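Local structure of GRMZM2G135359 pseudokinase (Zea mays, 6CPY) at residues A[30-34]-A[35-39]. The protein is a receptor-like pseudokinase whose kinase-like domain, described here without ligand, may bind ATP, with any kinase activity doubtful. Numbering follows the deposited sequence.
Sequences PSLKR and SELET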
loop_
_atom_site.group_PDB
_atom_site.type_symbol
_atom_site.label_atom_id
_atom_site.label_comp_id
_atom_site.label_asym_id
_atom_site.label_seq_id
_atom_site.Cartn_x
_atom_site.Cartn_y
_atom_site.Cartn_z
ATOM N N PRO A 30 17.900 3.449 -9.167
ATOM C CA PRO A 30 18.399 4.197 -10.316
ATOM C C PRO A 30 17.615 5.449 -10.697
ATOM O O PRO A 30 16.381 5.502 -10.583
ATOM C CB PRO A 30 18.332 3.179 -11.458
ATOM C CG PRO A 30 17.272 2.221 -11.055
ATOM C CD PRO A 30 17.380 2.127 -9.559
ATOM N N SER A 31 18.359 6.446 -11.165
ATOM C CA SER A 31 17.790 7.578 -11.875
ATOM C C SER A 31 17.530 7.157 -13.315
ATOM O O SER A 31 18.393 6.556 -13.965
ATOM C CB SER A 31 18.762 8.760 -11.830
ATOM O OG SER A 31 18.270 9.860 -12.563
ATOM N N LEU A 32 16.337 7.448 -13.814
ATOM C CA LEU A 32 15.996 7.163 -15.189
ATOM C C LEU A 32 15.888 8.460 -15.976
ATOM O O LEU A 32 15.406 9.470 -15.464
ATOM C CB LEU A 32 14.688 6.383 -15.262
ATOM C CG LEU A 32 14.789 4.992 -14.626
ATOM C CD1 LEU A 32 13.412 4.409 -14.354
ATOM C CD2 LEU A 32 15.605 4.064 -15.511
ATOM N N LYS A 33 16.342 8.437 -17.223
ATOM C CA LYS A 33 16.181 9.600 -18.099
ATOM C C LYS A 33 14.728 9.781 -18.462
ATOM O O LYS A 33 14.015 8.798 -18.657
ATOM C CB LYS A 33 17.005 9.423 -19.379
ATOM C CG LYS A 33 18.503 9.388 -19.132
ATOM C CD LYS A 33 19.272 9.285 -20.445
ATOM C CE LYS A 33 20.754 9.560 -20.260
ATOM N NZ LYS A 33 21.475 8.403 -19.662
ATOM N N ARG A 34 14.266 11.023 -18.594
ATOM C CA ARG A 34 12.898 11.224 -19.075
ATOM C C ARG A 34 12.683 10.560 -20.441
ATOM O O ARG A 34 11.629 9.996 -20.700
ATOM C CB ARG A 34 12.504 12.698 -19.152
ATOM C CG ARG A 34 10.993 12.869 -19.345
ATOM C CD ARG A 34 10.583 14.257 -19.770
ATOM N NE ARG A 34 9.288 14.254 -20.461
ATOM C CZ ARG A 34 8.100 14.394 -19.880
ATOM N NH1 ARG A 34 7.983 14.555 -18.567
ATOM N NH2 ARG A 34 7.012 14.381 -20.623
ATOM N N SER A 35 13.683 10.624 -21.313
ATOM C CA SER A 35 13.548 10.022 -22.634
ATOM C C SER A 35 13.238 8.523 -22.538
ATOM O O SER A 35 12.399 8.013 -23.282
ATOM C CB SER A 35 14.805 10.239 -23.468
ATOM O OG SER A 35 15.938 9.663 -22.862
ATOM N N GLU A 36 13.902 7.828 -21.619
ATOM C CA GLU A 36 13.617 6.398 -21.395
ATOM C C GLU A 36 12.176 6.148 -20.919
ATOM O O GLU A 36 11.516 5.198 -21.351
ATOM C CB GLU A 36 14.618 5.800 -20.403
ATOM C CG GLU A 36 14.499 4.283 -20.246
ATOM C CD GLU A 36 15.595 3.660 -19.388
ATOM O OE1 GLU A 36 16.406 4.408 -18.805
ATOM O OE2 GLU A 36 15.642 2.406 -19.296
ATOM N N LEU A 37 11.691 6.990 -20.018
ATOM C CA LEU A 37 10.326 6.860 -19.519
ATOM C C LEU A 37 9.266 7.244 -20.541
ATOM O O LEU A 37 8.177 6.648 -20.567
ATOM C CB LEU A 37 10.160 7.663 -18.227
ATOM C CG LEU A 37 10.908 7.007 -17.057
ATOM C CD1 LEU A 37 10.677 7.796 -15.775
ATOM C CD2 LEU A 37 10.473 5.556 -16.863
ATOM N N GLU A 38 9.581 8.224 -21.385
ATOM C CA GLU A 38 8.705 8.589 -22.490
ATOM C C GLU A 38 8.471 7.377 -23.383
ATOM O O GLU A 38 7.344 7.081 -23.740
ATOM C CB GLU A 38 9.315 9.718 -23.331
ATOM C CG GLU A 38 9.351 11.076 -22.655
ATOM C CD GLU A 38 10.326 12.034 -23.325
ATOM O OE1 GLU A 38 10.642 11.821 -24.517
ATOM O OE2 GLU A 38 10.789 12.994 -22.663
ATOM N N THR A 39 9.550 6.684 -23.728
ATOM C CA THR A 39 9.467 5.458 -24.520
ATOM C C THR A 39 8.693 4.388 -23.741
ATOM O O THR A 39 7.732 3.796 -24.252
ATOM C CB THR A 39 10.872 4.938 -24.880
ATOM O OG1 THR A 39 11.588 5.956 -25.605
ATOM C CG2 THR A 39 10.790 3.673 -25.728
#
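The main-chain N of E38 gives its hydrogen to O of R34 at 2.8 Å, and the side chains of the same two residues meet one helical turn apart. R34 swings CG away from its own N (chi1 -167°) and runs out extended, crossing the E38 side chain at about a right angle. NE of R34 reaches OE2 of E38 at 2.9 Å in a salt bridge; its hydrogen bond is weak, bent to 127° at the hydrogen, and the two flat groups are turned 56° apart. NH1 of R34 goes instead to the hydroxyl of T117. With an alanine at R34, E38 would probably be left without this charged mate and T117 without its guanidinium partner. K33, at the N-cap, accepts the N-H of L37 on its carbonyl O at 3.2 Å. L32, just ahead of the helix, sets CD1 4.0 Å from CD2 of L37, and both leucines rest on V121 of strand 117-123. L37 of this short helix, with L32 from the loop before it, thus packs on the sheet of the N-terminal lobe of the kinase fold, while the charged pair at the helix's first turn, bridging by a poorly aimed bond, is likely to owe more to charge than to direction.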